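Local atomic coordinates of Syntaxin1 (Monosiga brevicollis, PDB entry 2XHE), a protein that probably acts as a membrane-anchored SNAP receptor of the syntaxin family, binding other SNARE proteins in membrane transport. Residues 163-168 against 216-221; 58-63 against 148-153; 68-73 against 91-96. One frame throughout, in Å; residues are numbered along the deposited sequence.

How the contacts relate
The three contacts tie together four helices of one bundle. Contact 2, its centre about 5 Å from that of the chain, is the most central and joins helices 44-72 and 131-171 through isoleucine and valine methyls, a methionine sulfur and the aliphatic stem of a glutamate. Contact 3 is only partly buried; it pairs the same helix 44-72 with helix 80-116, through a histidine edge and a methionine methyl. Contact 1, its centre about 23 Å from the chain's, brings in helix 214-237 with a tyrosine ring edge against an isoleucine methyl and an aspartate methylene, and is buried despite its distance. It touches contact 3, whereas contacts 1 and 2 merely share helix 131-171.

Contact 1 (163-168 against 216-221)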
ATOM      1  N   ARG B 163      34.844 -14.014  -0.128  1.00136.70           N
ATOM      2  CA  ARG B 163      35.593 -12.765  -0.188  1.00142.46           C
ATOM      3  C   ARG B 163      36.584 -12.678   0.973  1.00148.85           C
ATOM      4  O   ARG B 163      37.723 -12.250   0.792  1.00152.04           O
ATOM      5  CB  ARG B 163      34.638 -11.566  -0.193  1.00141.63           C
ATOM      6  CG  ARG B 163      35.311 -10.202  -0.103  1.00145.19           C
ATOM      7  CD  ARG B 163      34.381  -9.078  -0.572  1.00151.70           C
ATOM      8  NE  ARG B 163      32.974  -9.335  -0.260  1.00152.25           N
ATOM      9  CZ  ARG B 163      32.437  -9.220   0.952  1.00152.12           C
ATOM     10  NH1 ARG B 163      33.189  -8.863   1.988  1.00156.18           N
ATOM     11  NH2 ARG B 163      31.149  -9.474   1.131  1.00144.35           N
ATOM     12  N   ARG B 164      36.148 -13.096   2.160  1.00148.98           N
ATOM     13  CA  ARG B 164      37.018 -13.108   3.334  1.00153.14           C
ATOM     14  C   ARG B 164      37.789 -14.425   3.470  1.00158.83           C
ATOM     15  O   ARG B 164      38.725 -14.523   4.264  1.00161.07           O
ATOM     16  CB  ARG B 164      36.227 -12.815   4.614  1.00150.57           C
ATOM     17  CG  ARG B 164      35.111 -13.803   4.907  1.00149.87           C
ATOM     18  CD  ARG B 164      34.762 -13.827   6.392  1.00152.06           C
ATOM     19  NE  ARG B 164      34.406 -12.509   6.915  1.00154.60           N
ATOM     20  CZ  ARG B 164      33.164 -12.115   7.191  1.00150.35           C
ATOM     21  NH1 ARG B 164      32.945 -10.896   7.667  1.00143.72           N
ATOM     22  NH2 ARG B 164      32.143 -12.938   6.996  1.00148.06           N
ATOM     23  N   TYR B 165      37.391 -15.430   2.692  1.00156.65           N
ATOM     24  CA  TYR B 165      38.090 -16.715   2.638  1.00147.67           C
ATOM     25  C   TYR B 165      39.278 -16.585   1.704  1.00136.97           C
ATOM     26  O   TYR B 165      39.898 -17.573   1.324  1.00121.66           O
ATOM     27  CB  TYR B 165      37.165 -17.803   2.104  1.00148.87           C
ATOM     28  CG  TYR B 165      37.017 -19.013   2.995  1.00151.30           C
ATOM     29  CD1 TYR B 165      36.282 -18.949   4.172  1.00152.44           C
ATOM     30  CD2 TYR B 165      37.581 -20.227   2.640  1.00156.23           C
ATOM     31  CE1 TYR B 165      36.130 -20.056   4.980  1.00159.44           C
ATOM     32  CE2 TYR B 165      37.437 -21.338   3.438  1.00166.21           C
ATOM     33  CZ  TYR B 165      36.710 -21.249   4.609  1.00170.93           C
ATOM     34  OH  TYR B 165      36.567 -22.361   5.411  1.00181.34           O
ATOM     35  N   GLY B 166      39.563 -15.350   1.315  1.00142.70           N
ATOM     36  CA  GLY B 166      40.718 -15.043   0.502  1.00144.28           C
ATOM     37  C   GLY B 166      41.472 -13.903   1.145  1.00149.31           C
ATOM     38  O   GLY B 166      42.693 -13.841   1.069  1.00153.70           O
ATOM     39  N   GLU B 167      40.734 -13.004   1.792  1.00155.98           N
ATOM     40  CA  GLU B 167      41.327 -11.850   2.463  1.00167.91           C
ATOM     41  C   GLU B 167      42.010 -12.245   3.767  1.00176.71           C
ATOM     42  O   GLU B 167      43.237 -12.236   3.868  1.00175.84           O
ATOM     43  CB  GLU B 167      40.268 -10.783   2.750  1.00170.89           C
ATOM     44  CG  GLU B 167      39.781 -10.023   1.524  1.00176.60           C
ATOM     45  CD  GLU B 167      38.718  -8.988   1.863  1.00179.06           C
ATOM     46  OE1 GLU B 167      38.292  -8.932   3.037  1.00180.55           O
ATOM     47  OE2 GLU B 167      38.308  -8.231   0.954  1.00176.25           O
ATOM     48  N   ASN B 168      41.203 -12.586   4.768  1.00194.79           N
ATOM     49  CA  ASN B 168      41.719 -12.909   6.095  1.00196.87           C
ATOM     50  C   ASN B 168      42.118 -14.378   6.265  1.00191.39           C
ATOM     51  O   ASN B 168      42.151 -14.886   7.389  1.00193.44           O
ATOM     52  CB  ASN B 168      40.710 -12.508   7.183  1.00199.84           C
ATOM     53  CG  ASN B 168      40.541 -10.999   7.307  1.00197.24           C
ATOM     54  OD1 ASN B 168      41.254 -10.223   6.670  1.00196.45           O
ATOM     55  ND2 ASN B 168      39.592 -10.579   8.136  1.00194.68           N
ATOM     56  N   HIS B 216      42.451 -23.368  -1.211  1.00153.69           N
ATOM     57  CA  HIS B 216      42.181 -23.260  -2.644  1.00154.71           C
ATOM     58  C   HIS B 216      41.020 -24.168  -3.027  1.00160.80           C
ATOM     59  O   HIS B 216      40.088 -23.742  -3.711  1.00163.72           O
ATOM     60  CB  HIS B 216      43.417 -23.608  -3.484  1.00151.86           C
ATOM     61  CG  HIS B 216      43.158 -23.635  -4.962  1.00148.76           C
ATOM     62  ND1 HIS B 216      43.109 -22.492  -5.732  1.00144.20           N
ATOM     63  CD2 HIS B 216      42.939 -24.669  -5.809  1.00149.05           C
ATOM     64  CE1 HIS B 216      42.866 -22.819  -6.989  1.00144.27           C
ATOM     65  NE2 HIS B 216      42.759 -24.134  -7.064  1.00148.41           N
ATOM     66  N   LYS B 217      41.085 -25.422  -2.587  1.00161.40           N
ATOM     67  CA  LYS B 217      40.002 -26.368  -2.822  1.00157.70           C
ATOM     68  C   LYS B 217      38.716 -25.858  -2.176  1.00150.93           C
ATOM     69  O   LYS B 217      37.615 -26.237  -2.576  1.00151.64           O
ATOM     70  CB  LYS B 217      40.357 -27.759  -2.276  1.00156.96           C
ATOM     71  CG  LYS B 217      41.445 -28.494  -3.051  1.00152.94           C
ATOM     72  CD  LYS B 217      42.809 -28.353  -2.390  1.00154.66           C
ATOM     73  CE  LYS B 217      43.812 -29.347  -2.980  1.00160.60           C
ATOM     74  NZ  LYS B 217      45.083 -29.466  -2.193  1.00159.95           N
ATOM     75  N   ASP B 218      38.871 -24.993  -1.179  1.00143.15           N
ATOM     76  CA  ASP B 218      37.736 -24.449  -0.443  1.00143.96           C
ATOM     77  C   ASP B 218      37.152 -23.211  -1.126  1.00142.25           C
ATOM     78  O   ASP B 218      35.957 -22.936  -1.010  1.00148.89           O
ATOM     79  CB  ASP B 218      38.137 -24.123   1.001  1.00146.65           C
ATOM     80  CG  ASP B 218      38.243 -25.363   1.880  1.00149.74           C
ATOM     81  OD1 ASP B 218      37.638 -26.402   1.536  1.00149.19           O
ATOM     82  OD2 ASP B 218      38.926 -25.291   2.925  1.00151.58           O
ATOM     83  N   ILE B 219      37.996 -22.466  -1.832  1.00129.76           N
ATOM     84  CA  ILE B 219      37.547 -21.289  -2.569  1.00121.59           C
ATOM     85  C   ILE B 219      36.818 -21.681  -3.852  1.00122.11           C
ATOM     86  O   ILE B 219      35.780 -21.112  -4.179  1.00135.08           O
ATOM     87  CB  ILE B 219      38.716 -20.319  -2.895  1.00128.21           C
ATOM     88  CG1 ILE B 219      38.855 -19.254  -1.802  1.00127.29           C
ATOM     89  CG2 ILE B 219      38.505 -19.637  -4.247  1.00125.07           C
ATOM     90  CD1 ILE B 219      38.973 -19.815  -0.410  1.00130.26           C
ATOM     91  N   GLN B 220      37.356 -22.656  -4.572  1.00115.27           N
ATOM     92  CA  GLN B 220      36.746 -23.089  -5.821  1.00120.72           C
ATOM     93  C   GLN B 220      35.449 -23.865  -5.570  1.00119.60           C
ATOM     94  O   GLN B 220      34.665 -24.091  -6.492  1.00118.66           O
ATOM     95  CB  GLN B 220      37.731 -23.930  -6.632  1.00139.55           C
ATOM     96  CG  GLN B 220      38.137 -25.225  -5.940  1.00159.44           C
ATOM     97  CD  GLN B 220      39.310 -25.912  -6.614  1.00168.67           C
ATOM     98  OE1 GLN B 220      40.081 -25.284  -7.346  1.00173.13           O
ATOM     99  NE2 GLN B 220      39.457 -27.211  -6.360  1.00165.84           N
ATOM    100  N   GLN B 221      35.229 -24.283  -4.325  1.00119.13           N
ATOM    101  CA  GLN B 221      33.941 -24.861  -3.941  1.00123.06           C
ATOM    102  C   GLN B 221      32.889 -23.755  -3.982  1.00119.71           C
ATOM    103  O   GLN B 221      31.916 -23.823  -4.736  1.00116.58           O
ATOM    104  CB  GLN B 221      34.004 -25.486  -2.540  1.00127.73           C
ATOM    105  CG  GLN B 221      34.308 -26.989  -2.503  1.00135.78           C
ATOM    106  CD  GLN B 221      33.061 -27.858  -2.627  1.00138.04           C
ATOM    107  OE1 GLN B 221      32.372 -27.833  -3.646  1.00139.99           O
ATOM    108  NE2 GLN B 221      32.775 -28.638  -1.588  1.00134.10           N
TER
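Tyr165 and Ile219 form the dense part of this small contact, which buries 145 Å² in all. The isoleucine reaches the tyrosine with the end of its longer branch: CB leaves the backbone at a tangent to the other helix, and chi2 of 53° turns CD1 toward the ring. There Ile219 CD1 lies at the ring edge, in its plane, 3.4 Å from Tyr165 CD2, and it also packs 3.7 Å from Tyr165 CB. The two side chains pass alongside each other in opposite directions, and the methyl fits against the root of the aromatic group and does not cover its face.

Farther along the same ring, Tyr165 CE2 meets Asp218 CB at 3.8 Å. This touch is made by the methylene alone; the carboxylate is turned 70° from the ring plane. Its oxygens look to other partners: OD1 has a weak hydrogen bond from Asn87 ND2, and OD2 a long, weak ion pair with Arg215. The link between the segments is therefore apolar packing, with no polar bond across it.

The loose side is plain by contrast. Arg164, Asn168 and Lys217 are exposed and take no part in the packing, and Arg163 points away, resting on the backbone of the chain of another protein.

The two helices, 131-171 and 214-237, run in roughly opposite directions here. The far edge of the Tyr165 ring, at CE1, packs on the backbone oxygen of His71 in helix 44-72, while Asn87 brings in helix 80-116, so the tyrosine and its aspartate neighbour sit where all four long helices converge.

Contact 2 (58-63 against 148-153)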
ATOM      1  N   GLU B  58      11.945 -24.266   4.018  1.00 77.50           N
ATOM      2  CA  GLU B  58      12.251 -24.156   5.450  1.00 88.40           C
ATOM      3  C   GLU B  58      13.528 -24.926   5.835  1.00 95.22           C
ATOM      4  O   GLU B  58      14.377 -24.409   6.560  1.00 95.82           O
ATOM      5  CB  GLU B  58      11.069 -24.612   6.313  1.00 92.64           C
ATOM      6  CG  GLU B  58       9.808 -23.773   6.167  1.00116.25           C
ATOM      7  CD  GLU B  58       8.722 -24.163   7.169  1.00141.31           C
ATOM      8  OE1 GLU B  58       9.037 -24.863   8.159  1.00144.43           O
ATOM      9  OE2 GLU B  58       7.553 -23.764   6.968  1.00152.80           O
ATOM     10  N   ASP B  59      13.662 -26.159   5.347  1.00 95.48           N
ATOM     11  CA  ASP B  59      14.877 -26.937   5.566  1.00 90.94           C
ATOM     12  C   ASP B  59      16.101 -26.152   5.107  1.00 87.98           C
ATOM     13  O   ASP B  59      17.023 -25.916   5.892  1.00 77.50           O
ATOM     14  CB  ASP B  59      14.809 -28.283   4.840  1.00100.41           C
ATOM     15  CG  ASP B  59      13.931 -29.303   5.566  1.00120.53           C
ATOM     16  OD1 ASP B  59      13.608 -29.080   6.758  1.00122.92           O
ATOM     17  OD2 ASP B  59      13.564 -30.329   4.944  1.00123.34           O
ATOM     18  N   ILE B  60      16.101 -25.745   3.838  1.00 83.18           N
ATOM     19  CA  ILE B  60      17.188 -24.936   3.300  1.00 81.64           C
ATOM     20  C   ILE B  60      17.475 -23.710   4.179  1.00 89.12           C
ATOM     21  O   ILE B  60      18.634 -23.394   4.447  1.00 83.61           O
ATOM     22  CB  ILE B  60      16.912 -24.485   1.854  1.00 83.82           C
ATOM     23  CG1 ILE B  60      16.715 -25.692   0.940  1.00 86.01           C
ATOM     24  CG2 ILE B  60      18.045 -23.616   1.332  1.00 77.13           C
ATOM     25  CD1 ILE B  60      16.767 -25.331  -0.538  1.00 79.06           C
ATOM     26  N   GLU B  61      16.424 -23.027   4.633  1.00 95.81           N
ATOM     27  CA  GLU B  61      16.587 -21.845   5.484  1.00 95.25           C
ATOM     28  C   GLU B  61      17.430 -22.123   6.720  1.00108.41           C
ATOM     29  O   GLU B  61      18.300 -21.329   7.069  1.00116.30           O
ATOM     30  CB  GLU B  61      15.238 -21.272   5.907  1.00 90.73           C
ATOM     31  CG  GLU B  61      14.567 -20.447   4.834  1.00107.54           C
ATOM     32  CD  GLU B  61      13.508 -19.523   5.389  1.00119.43           C
ATOM     33  OE1 GLU B  61      13.850 -18.362   5.710  1.00119.42           O
ATOM     34  OE2 GLU B  61      12.339 -19.957   5.503  1.00123.86           O
ATOM     35  N   GLN B  62      17.154 -23.247   7.383  1.00111.05           N
ATOM     36  CA  GLN B  62      17.899 -23.665   8.568  1.00106.61           C
ATOM     37  C   GLN B  62      19.319 -24.067   8.176  1.00104.34           C
ATOM     38  O   GLN B  62      20.292 -23.653   8.806  1.00107.70           O
ATOM     39  CB  GLN B  62      17.193 -24.839   9.252  1.00122.67           C
ATOM     40  CG  GLN B  62      16.772 -24.584  10.702  1.00143.15           C
ATOM     41  CD  GLN B  62      15.599 -23.614  10.825  1.00154.84           C
ATOM     42  OE1 GLN B  62      14.818 -23.437   9.888  1.00161.14           O
ATOM     43  NE2 GLN B  62      15.470 -22.986  11.992  1.00154.03           N
ATOM     44  N   ALA B  63      19.425 -24.873   7.125  1.00 95.30           N
ATOM     45  CA  ALA B  63      20.711 -25.306   6.592  1.00 91.28           C
ATOM     46  C   ALA B  63      21.642 -24.136   6.250  1.00 98.71           C
ATOM     47  O   ALA B  63      22.835 -24.173   6.550  1.00111.10           O
ATOM     48  CB  ALA B  63      20.494 -26.195   5.364  1.00 78.98           C
ATOM     49  N   VAL B 148      13.545 -17.949  -4.669  1.00 78.51           N
ATOM     50  CA  VAL B 148      14.619 -17.048  -5.112  1.00 73.05           C
ATOM     51  C   VAL B 148      15.145 -16.213  -3.938  1.00 78.06           C
ATOM     52  O   VAL B 148      16.351 -15.954  -3.831  1.00 77.77           O
ATOM     53  CB  VAL B 148      14.159 -16.119  -6.298  1.00 63.37           C
ATOM     54  CG1 VAL B 148      15.179 -14.996  -6.595  1.00 57.05           C
ATOM     55  CG2 VAL B 148      13.901 -16.928  -7.569  1.00 61.32           C
ATOM     56  N   LYS B 149      14.241 -15.813  -3.047  1.00 73.27           N
ATOM     57  CA  LYS B 149      14.621 -15.003  -1.893  1.00 73.41           C
ATOM     58  C   LYS B 149      15.451 -15.785  -0.886  1.00 82.73           C
ATOM     59  O   LYS B 149      16.387 -15.242  -0.318  1.00 91.29           O
ATOM     60  CB  LYS B 149      13.388 -14.387  -1.222  1.00 84.36           C
ATOM     61  CG  LYS B 149      13.692 -13.579   0.036  1.00101.54           C
ATOM     62  CD  LYS B 149      12.409 -13.124   0.747  1.00116.59           C
ATOM     63  CE  LYS B 149      11.674 -12.009  -0.018  1.00122.32           C
ATOM     64  NZ  LYS B 149      10.823 -12.477  -1.159  1.00118.14           N
ATOM     65  N   VAL B 150      15.111 -17.058  -0.667  1.00 92.00           N
ATOM     66  CA  VAL B 150      15.876 -17.917   0.243  1.00 92.05           C
ATOM     67  C   VAL B 150      17.235 -18.202  -0.342  1.00 79.27           C
ATOM     68  O   VAL B 150      18.248 -18.120   0.348  1.00 81.55           O
ATOM     69  CB  VAL B 150      15.189 -19.285   0.556  1.00 75.73           C
ATOM     70  CG1 VAL B 150      16.078 -20.114   1.450  1.00 78.28           C
ATOM     71  CG2 VAL B 150      13.867 -19.082   1.258  1.00 84.17           C
ATOM     72  N   MET B 151      17.258 -18.541  -1.621  1.00 73.92           N
ATOM     73  CA  MET B 151      18.518 -18.866  -2.267  1.00 78.12           C
ATOM     74  C   MET B 151      19.421 -17.653  -2.338  1.00 84.48           C
ATOM     75  O   MET B 151      20.638 -17.773  -2.404  1.00 91.51           O
ATOM     76  CB  MET B 151      18.289 -19.451  -3.658  1.00 70.80           C
ATOM     77  CG  MET B 151      17.602 -20.808  -3.612  1.00 79.70           C
ATOM     78  SD  MET B 151      18.306 -21.925  -2.358  1.00100.54           S
ATOM     79  CE  MET B 151      19.610 -22.712  -3.307  1.00 66.65           C
ATOM     80  N   THR B 152      18.819 -16.477  -2.319  1.00 83.16           N
ATOM     81  CA  THR B 152      19.600 -15.262  -2.394  1.00 87.10           C
ATOM     82  C   THR B 152      20.340 -15.099  -1.086  1.00 87.82           C
ATOM     83  O   THR B 152      21.448 -14.571  -1.055  1.00 88.56           O
ATOM     84  CB  THR B 152      18.716 -14.041  -2.686  1.00 87.17           C
ATOM     85  OG1 THR B 152      18.185 -14.163  -4.010  1.00 93.59           O
ATOM     86  CG2 THR B 152      19.523 -12.757  -2.593  1.00 80.76           C
ATOM     87  N   ARG B 153      19.724 -15.566  -0.005  1.00 89.07           N
ATOM     88  CA  ARG B 153      20.376 -15.532   1.298  1.00 91.15           C
ATOM     89  C   ARG B 153      21.592 -16.449   1.247  1.00 92.71           C
ATOM     90  O   ARG B 153      22.666 -16.093   1.726  1.00 90.65           O
ATOM     91  CB  ARG B 153      19.412 -15.944   2.409  1.00 90.46           C
ATOM     92  CG  ARG B 153      20.042 -15.992   3.788  1.00107.25           C
ATOM     93  CD  ARG B 153      20.866 -14.744   4.075  1.00120.08           C
ATOM     94  NE  ARG B 153      21.509 -14.809   5.387  1.00128.25           N
ATOM     95  CZ  ARG B 153      22.606 -14.132   5.724  1.00128.53           C
ATOM     96  NH1 ARG B 153      23.199 -13.333   4.843  1.00125.86           N
ATOM     97  NH2 ARG B 153      23.115 -14.259   6.944  1.00127.50           N
TER
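Val150 sets both of its methyls against helix 44-72. Val150 CG1, anti to the backbone N (chi1 178°), lies 3.7 Å from Glu61 CG. The same Val150 CG1 is 4.0 Å from Ile60 CG2, while Val150 CG2 packs 3.9 Å from Glu61 CG. The glutamate chain passes at about a right angle across the valine, lending its aliphatic stem while the residue itself stays exposed. On the buried side Ile60 CG2 also meets Met151 SD at 4.1 Å; the methionine chain, bent at chi2 and chi3, brings its sulfur to this methyl. Replacing Val150 by an alanine removes both methyls, which would probably leave the Glu61 stem without its apolar partner in this contact and Ile60 CG2 with the Met151 sulfur alone of its two partners here, opening a gap between the helices.

Outside this first shell, Val150 also packs on Ile57 and Ile64 of the same helix 44-72, Ile60 rests on Ile97 and Leu100 of helix 80-116, and Met151 is packed by Leu229, Met232 and Phe233 of helix 214-237. The axes of segments 58-63 and 148-153 come within 9.9 Å, at 15°, nearly parallel. Ile57, Ile60 and Ile64 follow the three-four apolar spacing of a coiled-coil bundle, consistent with the syntaxin N-terminal three-helix domain and a SNARE-region helix against it.

Contact 3 (68-73 against 91-96); sequences AQLHTE and QDTMAR
His71 and Met94 approach each other head-on from neighbouring helices, and the methyl at the end of the methionine meets the edge of the imidazole. Met94 CE lies near the ring plane, 3.4 Å from His71 NE2 and 3.7 Å from His71 CE1, so it sits beside that corner of the ring and not over a face. The methionine gets there by being stretched out: beyond CG the chain is extended, with chi2 at -167° and chi3 at -166°, which carries CE far from its own backbone. Neither side chain starts directly at the other helix; each leaves its backbone obliquely and closes the distance with its end.

The same histidine nitrogen has its polar partner elsewhere, in a hydrogen bond with NE2 of Gln158 on helix 131-171. That bond probably helps to fix the rotation of the imidazole and thereby the edge offered to the methyl. Met94 in turn packs on Tyr154 and Gln158 of that helix, and both His71 and Met94 touch Leu222 of helix 214-237.

Leu70 and Thr93 point at each other more directly but meet more loosely, with Leu70 CD1 4.4 Å from Thr93 OG1. The threonine hydroxyl is engaged in its own helix, hydrogen-bonded to Leu90 O and weakly to Lys89 O, and the leucine also rests on the side chains of Lys89 and Leu90. The backbones stay well apart, 9.9 Å between Leu70 CA and Thr93 CA at the nearest, and the contact buries only 107 Å².

Helices 44-72 and 80-116 run antiparallel, joined by a short connection: a helical hairpin, as formed by the first two helices of the syntaxin N-terminal three-helix bundle, and the contact lies toward its turn.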
ATOM      1  N   ALA B  68      26.558 -20.871   7.558  1.00118.43           N
ATOM      2  CA  ALA B  68      27.088 -19.580   7.986  1.00120.33           C
ATOM      3  C   ALA B  68      28.170 -19.763   9.054  1.00130.09           C
ATOM      4  O   ALA B  68      29.305 -19.318   8.877  1.00132.90           O
ATOM      5  CB  ALA B  68      25.970 -18.679   8.495  1.00101.00           C
ATOM      6  N   GLN B  69      27.820 -20.429  10.152  1.00132.79           N
ATOM      7  CA  GLN B  69      28.777 -20.693  11.227  1.00135.92           C
ATOM      8  C   GLN B  69      29.958 -21.545  10.770  1.00132.96           C
ATOM      9  O   GLN B  69      31.115 -21.176  10.974  1.00134.15           O
ATOM     10  CB  GLN B  69      28.091 -21.368  12.413  1.00136.79           C
ATOM     11  CG  GLN B  69      26.977 -20.548  13.014  1.00145.84           C
ATOM     12  CD  GLN B  69      26.334 -21.240  14.193  1.00154.65           C
ATOM     13  OE1 GLN B  69      26.753 -22.327  14.595  1.00151.94           O
ATOM     14  NE2 GLN B  69      25.306 -20.611  14.758  1.00158.15           N
ATOM     15  N   LEU B  70      29.663 -22.686  10.156  1.00126.85           N
ATOM     16  CA  LEU B  70      30.709 -23.599   9.704  1.00128.24           C
ATOM     17  C   LEU B  70      31.805 -22.898   8.899  1.00135.72           C
ATOM     18  O   LEU B  70      32.946 -23.361   8.861  1.00145.75           O
ATOM     19  CB  LEU B  70      30.108 -24.752   8.895  1.00122.30           C
ATOM     20  CG  LEU B  70      29.194 -25.726   9.637  1.00116.32           C
ATOM     21  CD1 LEU B  70      28.835 -26.899   8.736  1.00107.55           C
ATOM     22  CD2 LEU B  70      29.859 -26.216  10.918  1.00121.46           C
ATOM     23  N   HIS B  71      31.458 -21.784   8.261  1.00132.72           N
ATOM     24  CA  HIS B  71      32.418 -21.016   7.471  1.00133.78           C
ATOM     25  C   HIS B  71      33.293 -20.109   8.331  1.00139.46           C
ATOM     26  O   HIS B  71      34.525 -20.164   8.248  1.00141.55           O
ATOM     27  CB  HIS B  71      31.700 -20.177   6.415  1.00132.71           C
ATOM     28  CG  HIS B  71      31.490 -20.889   5.119  1.00130.40           C
ATOM     29  ND1 HIS B  71      32.522 -21.472   4.414  1.00134.54           N
ATOM     30  CD2 HIS B  71      30.371 -21.100   4.387  1.00125.81           C
ATOM     31  CE1 HIS B  71      32.047 -22.019   3.311  1.00132.91           C
ATOM     32  NE2 HIS B  71      30.742 -21.809   3.270  1.00127.29           N
ATOM     33  N   THR B  72      32.652 -19.266   9.140  1.00140.87           N
ATOM     34  CA  THR B  72      33.367 -18.321   9.995  1.00147.82           C
ATOM     35  C   THR B  72      34.071 -19.048  11.134  1.00154.07           C
ATOM     36  O   THR B  72      34.865 -18.457  11.869  1.00157.26           O
ATOM     37  CB  THR B  72      32.427 -17.245  10.590  1.00148.48           C
ATOM     38  OG1 THR B  72      31.425 -17.870  11.405  1.00142.34           O
ATOM     39  CG2 THR B  72      31.762 -16.419   9.477  1.00145.94           C
ATOM     40  N   GLU B  73      33.771 -20.336  11.267  1.00154.98           N
ATOM     41  CA  GLU B  73      34.378 -21.175  12.290  1.00154.48           C
ATOM     42  C   GLU B  73      35.677 -21.796  11.771  1.00158.78           C
ATOM     43  O   GLU B  73      36.571 -22.128  12.552  1.00168.93           O
ATOM     44  CB  GLU B  73      33.389 -22.257  12.736  1.00154.20           C
ATOM     45  CG  GLU B  73      33.765 -22.984  14.020  1.00158.41           C
ATOM     46  CD  GLU B  73      32.712 -23.993  14.454  1.00159.88           C
ATOM     47  OE1 GLU B  73      31.504 -23.716  14.268  1.00151.87           O
ATOM     48  OE2 GLU B  73      33.094 -25.063  14.982  1.00164.65           O
ATOM     49  N   GLN B  91      30.579 -29.449   3.130  1.00127.73           N
ATOM     50  CA  GLN B  91      30.265 -30.021   1.829  1.00127.03           C
ATOM     51  C   GLN B  91      29.208 -31.097   1.966  1.00118.95           C
ATOM     52  O   GLN B  91      28.801 -31.710   0.980  1.00113.96           O
ATOM     53  CB  GLN B  91      31.515 -30.556   1.131  1.00135.85           C
ATOM     54  CG  GLN B  91      32.232 -31.663   1.864  1.00146.38           C
ATOM     55  CD  GLN B  91      33.646 -31.845   1.354  1.00152.41           C
ATOM     56  OE1 GLN B  91      34.217 -30.934   0.744  1.00146.49           O
ATOM     57  NE2 GLN B  91      34.223 -33.021   1.598  1.00154.45           N
ATOM     58  N   ASP B  92      28.755 -31.312   3.196  1.00121.71           N
ATOM     59  CA  ASP B  92      27.687 -32.264   3.457  1.00128.52           C
ATOM     60  C   ASP B  92      26.350 -31.535   3.484  1.00120.40           C
ATOM     61  O   ASP B  92      25.396 -31.939   2.819  1.00121.00           O
ATOM     62  CB  ASP B  92      27.934 -33.013   4.767  1.00140.27           C
ATOM     63  CG  ASP B  92      26.986 -34.179   4.958  1.00152.66           C
ATOM     64  OD1 ASP B  92      25.756 -33.975   4.846  1.00154.05           O
ATOM     65  OD2 ASP B  92      27.472 -35.301   5.225  1.00157.84           O
ATOM     66  N   THR B  93      26.287 -30.452   4.248  1.00119.92           N
ATOM     67  CA  THR B  93      25.112 -29.584   4.234  1.00118.69           C
ATOM     68  C   THR B  93      24.963 -28.910   2.870  1.00112.71           C
ATOM     69  O   THR B  93      23.858 -28.820   2.345  1.00124.20           O
ATOM     70  CB  THR B  93      25.168 -28.517   5.347  1.00116.80           C
ATOM     71  OG1 THR B  93      26.329 -27.704   5.168  1.00125.56           O
ATOM     72  CG2 THR B  93      25.235 -29.173   6.722  1.00115.43           C
ATOM     73  N   MET B  94      26.081 -28.455   2.302  1.00 94.39           N
ATOM     74  CA  MET B  94      26.104 -27.843   0.975  1.00 98.26           C
ATOM     75  C   MET B  94      25.455 -28.718  -0.084  1.00 98.43           C
ATOM     76  O   MET B  94      24.744 -28.231  -0.960  1.00113.16           O
ATOM     77  CB  MET B  94      27.539 -27.550   0.535  1.00103.31           C
ATOM     78  CG  MET B  94      28.104 -26.227   1.022  1.00 98.00           C
ATOM     79  SD  MET B  94      29.624 -25.819   0.149  1.00125.34           S
ATOM     80  CE  MET B  94      30.245 -24.506   1.193  1.00117.46           C
ATOM     81  N   ALA B  95      25.730 -30.011  -0.011  1.00 94.34           N
ATOM     82  CA  ALA B  95      25.206 -30.968  -0.971  1.00 93.42           C
ATOM     83  C   ALA B  95      23.735 -31.210  -0.718  1.00 89.20           C
ATOM     84  O   ALA B  95      22.986 -31.519  -1.640  1.00 88.84           O
ATOM     85  CB  ALA B  95      25.968 -32.268  -0.876  1.00 91.36           C
ATOM     86  N   ARG B  96      23.325 -31.094   0.539  1.00 92.80           N
ATOM     87  CA  ARG B  96      21.915 -31.252   0.863  1.00103.71           C
ATOM     88  C   ARG B  96      21.115 -30.042   0.382  1.00104.29           C
ATOM     89  O   ARG B  96      20.091 -30.184  -0.287  1.00107.37           O
ATOM     90  CB  ARG B  96      21.706 -31.479   2.358  1.00101.72           C
ATOM     91  CG  ARG B  96      20.268 -31.875   2.696  1.00114.98           C
ATOM     92  CD  ARG B  96      20.206 -32.958   3.762  1.00119.24           C
ATOM     93  NE  ARG B  96      21.233 -32.756   4.779  1.00120.58           N
ATOM     94  CZ  ARG B  96      21.208 -31.775   5.680  1.00113.96           C
ATOM     95  NH1 ARG B  96      20.194 -30.891   5.691  1.00 86.84           N
ATOM     96  NH2 ARG B  96      22.203 -31.672   6.564  1.00110.80           N
TER